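Local coordinates for DNA processing protein DprA (Streptococcus pneumoniae, PDB 3UQZ) that binds single-stranded DNA cooperatively during natural transformation, shields it from nucleases and helps load the RecA recombinase onto it, at residues L101-F106 / N186-L191. Residues are numbered along the deposited sequence; the frame is centred on the assembly and turned at random.
Sequences LDLLKF and NDHLVL
Leu189, at the start of strand 189-192, lays its side chain against the leucines of the short 3-10 turn 101-104. Its CB faces the turn, and a chi1 of 179° sets CG opposite the backbone N, with the two methyls at different leucines: CD2 meets Leu104 CG at 3.8 Å, the two side chains crossing at about a right angle, while CD1 lies 4.1 Å from Leu101 CD2. Farther along the strand, Leu191 CD1 comes within 4.1 Å of Leu104 CD2, and Phe74 and Ile162, from other strands of the sheet, add to this buried group. Leucine suits this place: its forked, apolar end can meet two neighbours at once without a polar group to satisfy. Toward the end of helix 178-187 the approach is less close, though still buried: Leu103 CD2 lies against the backbone, 4.1 Å from Leu189 N, and at the edge of the His188 ring. On the solvent side, Asp102 and Lys105 take no part and form a salt bridge, Lys105 NZ 2.8 Å from Asp102 OD1 and above the carboxylate plane. The turn, between strands 94-99 and 108-113, packs its leucines on part of one sheet face. No hydrogen bond joins the segments, so leucine burial probably stabilises this apolar contact, while strand 94-99 supplies backbone bonds to Val190.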
ATOM      1  N   LEU A 101       9.827 -33.039  13.064  1.00 34.28           N
ATOM      2  CA  LEU A 101      10.390 -32.701  11.757  1.00 33.31           C
ATOM      3  C   LEU A 101       9.366 -32.771  10.632  1.00 37.71           C
ATOM      4  O   LEU A 101       9.658 -32.281   9.544  1.00 38.06           O
ATOM      5  CB  LEU A 101      11.587 -33.602  11.409  1.00 32.98           C
ATOM      6  CG  LEU A 101      12.943 -33.298  12.036  1.00 36.82           C
ATOM      7  CD1 LEU A 101      14.023 -34.166  11.408  1.00 36.20           C
ATOM      8  CD2 LEU A 101      13.329 -31.839  11.877  1.00 37.93           C
ATOM      9  N   ASP A 102       8.187 -33.386  10.869  1.00 34.58           N
ATOM     10  CA  ASP A 102       7.145 -33.517   9.845  1.00 35.62           C
ATOM     11  C   ASP A 102       6.597 -32.171   9.372  1.00 38.60           C
ATOM     12  O   ASP A 102       6.160 -32.058   8.226  1.00 38.34           O
ATOM     13  CB  ASP A 102       6.011 -34.442  10.309  1.00 38.49           C
ATOM     14  CG  ASP A 102       6.390 -35.915  10.379  1.00 53.47           C
ATOM     15  OD1 ASP A 102       7.301 -36.337   9.616  1.00 51.74           O
ATOM     16  OD2 ASP A 102       5.761 -36.652  11.176  1.00 63.54           O
ATOM     17  N   LEU A 103       6.683 -31.143  10.237  1.00 33.28           N
ATOM     18  CA  LEU A 103       6.247 -29.782   9.949  1.00 31.95           C
ATOM     19  C   LEU A 103       7.013 -29.176   8.771  1.00 35.03           C
ATOM     20  O   LEU A 103       6.473 -28.303   8.088  1.00 34.43           O
ATOM     21  CB  LEU A 103       6.370 -28.901  11.198  1.00 31.62           C
ATOM     22  CG  LEU A 103       5.164 -28.903  12.162  1.00 35.13           C
ATOM     23  CD1 LEU A 103       5.153 -30.121  13.029  1.00 35.21           C
ATOM     24  CD2 LEU A 103       5.235 -27.740  13.096  1.00 36.83           C
ATOM     25  N   LEU A 104       8.231 -29.692   8.481  1.00 31.15           N
ATOM     26  CA  LEU A 104       9.052 -29.240   7.350  1.00 30.61           C
ATOM     27  C   LEU A 104       8.502 -29.752   6.016  1.00 36.45           C
ATOM     28  O   LEU A 104       8.960 -29.306   4.967  1.00 35.98           O
ATOM     29  CB  LEU A 104      10.519 -29.690   7.508  1.00 30.29           C
ATOM     30  CG  LEU A 104      11.341 -29.170   8.687  1.00 34.36           C
ATOM     31  CD1 LEU A 104      12.722 -29.853   8.713  1.00 33.76           C
ATOM     32  CD2 LEU A 104      11.514 -27.642   8.628  1.00 36.91           C
ATOM     33  N   LYS A 105       7.543 -30.708   6.047  1.00 34.84           N
ATOM     34  CA  LYS A 105       6.951 -31.307   4.836  1.00 34.62           C
ATOM     35  C   LYS A 105       5.741 -30.510   4.323  1.00 39.07           C
ATOM     36  O   LYS A 105       5.282 -30.734   3.203  1.00 38.51           O
ATOM     37  CB  LYS A 105       6.560 -32.780   5.083  1.00 35.64           C
ATOM     38  CG  LYS A 105       7.731 -33.721   5.352  1.00 41.71           C
ATOM     39  CD  LYS A 105       7.231 -35.101   5.767  1.00 51.23           C
ATOM     40  CE  LYS A 105       8.315 -35.956   6.377  1.00 59.52           C
ATOM     41  NZ  LYS A 105       7.757 -37.191   6.986  1.00 69.43           N
ATOM     42  N   PHE A 106       5.244 -29.575   5.139  1.00 35.74           N
ATOM     43  CA  PHE A 106       4.067 -28.775   4.837  1.00 35.09           C
ATOM     44  C   PHE A 106       4.361 -27.412   4.203  1.00 37.55           C
ATOM     45  O   PHE A 106       5.467 -26.881   4.400  1.00 35.48           O
ATOM     46  CB  PHE A 106       3.258 -28.577   6.119  1.00 36.95           C
ATOM     47  CG  PHE A 106       2.576 -29.818   6.610  1.00 39.51           C
ATOM     48  CD1 PHE A 106       1.454 -30.319   5.958  1.00 43.59           C
ATOM     49  CD2 PHE A 106       3.048 -30.492   7.731  1.00 42.62           C
ATOM     50  CE1 PHE A 106       0.802 -31.460   6.432  1.00 45.38           C
ATOM     51  CE2 PHE A 106       2.397 -31.631   8.206  1.00 46.16           C
ATOM     52  CZ  PHE A 106       1.267 -32.096   7.566  1.00 44.89           C
ATOM     53  N   ASN A 186       7.645 -28.992  22.398  1.00 34.53           N
ATOM     54  CA  ASN A 186       6.880 -30.197  22.734  1.00 34.83           C
ATOM     55  C   ASN A 186       5.991 -30.673  21.577  1.00 40.16           C
ATOM     56  O   ASN A 186       6.185 -31.779  21.063  1.00 40.96           O
ATOM     57  CB  ASN A 186       5.990 -29.953  23.957  1.00 31.45           C
ATOM     58  CG  ASN A 186       6.709 -29.752  25.251  1.00 54.66           C
ATOM     59  OD1 ASN A 186       7.656 -30.478  25.583  1.00 56.06           O
ATOM     60  ND2 ASN A 186       6.211 -28.805  26.051  1.00 42.38           N
ATOM     61  N   ASP A 187       4.993 -29.858  21.213  1.00 35.83           N
ATOM     62  CA  ASP A 187       3.987 -30.192  20.216  1.00 36.30           C
ATOM     63  C   ASP A 187       4.272 -29.825  18.769  1.00 39.10           C
ATOM     64  O   ASP A 187       3.651 -30.416  17.882  1.00 39.07           O
ATOM     65  CB  ASP A 187       2.628 -29.608  20.644  1.00 39.22           C
ATOM     66  CG  ASP A 187       2.004 -30.240  21.877  1.00 52.10           C
ATOM     67  OD1 ASP A 187       2.733 -30.919  22.633  1.00 52.88           O
ATOM     68  OD2 ASP A 187       0.789 -30.036  22.096  1.00 59.84           O
ATOM     69  N   HIS A 188       5.179 -28.849  18.525  1.00 34.43           N
ATOM     70  CA  HIS A 188       5.519 -28.313  17.200  1.00 32.59           C
ATOM     71  C   HIS A 188       7.003 -28.548  16.869  1.00 33.64           C
ATOM     72  O   HIS A 188       7.489 -29.640  17.133  1.00 34.26           O
ATOM     73  CB  HIS A 188       5.117 -26.823  17.153  1.00 33.50           C
ATOM     74  CG  HIS A 188       3.664 -26.611  17.429  1.00 36.79           C
ATOM     75  ND1 HIS A 188       2.749 -26.512  16.403  1.00 38.70           N
ATOM     76  CD2 HIS A 188       3.001 -26.594  18.611  1.00 38.47           C
ATOM     77  CE1 HIS A 188       1.563 -26.419  16.986  1.00 38.27           C
ATOM     78  NE2 HIS A 188       1.663 -26.472  18.314  1.00 38.41           N
ATOM     79  N   LEU A 189       7.726 -27.547  16.312  1.00 27.04           N
ATOM     80  CA  LEU A 189       9.143 -27.654  15.951  1.00 24.55           C
ATOM     81  C   LEU A 189       9.936 -26.355  16.223  1.00 28.70           C
ATOM     82  O   LEU A 189       9.514 -25.268  15.818  1.00 28.44           O
ATOM     83  CB  LEU A 189       9.261 -28.057  14.473  1.00 23.36           C
ATOM     84  CG  LEU A 189      10.659 -28.218  13.858  1.00 25.77           C
ATOM     85  CD1 LEU A 189      11.450 -29.372  14.499  1.00 23.83           C
ATOM     86  CD2 LEU A 189      10.554 -28.415  12.355  1.00 26.36           C
ATOM     87  N   VAL A 190      11.086 -26.482  16.907  1.00 24.67           N
ATOM     88  CA  VAL A 190      12.003 -25.374  17.191  1.00 24.40           C
ATOM     89  C   VAL A 190      13.308 -25.724  16.493  1.00 29.07           C
ATOM     90  O   VAL A 190      13.826 -26.827  16.690  1.00 28.22           O
ATOM     91  CB  VAL A 190      12.251 -25.098  18.708  1.00 27.62           C
ATOM     92  CG1 VAL A 190      13.067 -23.826  18.906  1.00 27.02           C
ATOM     93  CG2 VAL A 190      10.955 -25.014  19.497  1.00 26.94           C
ATOM     94  N   LEU A 191      13.823 -24.807  15.668  1.00 26.19           N
ATOM     95  CA  LEU A 191      15.086 -24.997  14.951  1.00 25.79           C
ATOM     96  C   LEU A 191      16.152 -24.012  15.453  1.00 31.27           C
ATOM     97  O   LEU A 191      15.830 -22.879  15.854  1.00 31.05           O
ATOM     98  CB  LEU A 191      14.901 -24.831  13.436  1.00 25.29           C
ATOM     99  CG  LEU A 191      14.000 -25.832  12.711  1.00 29.52           C
ATOM    100  CD1 LEU A 191      13.637 -25.314  11.315  1.00 28.93           C
ATOM    101  CD2 LEU A 191      14.645 -27.235  12.624  1.00 30.37           C
TER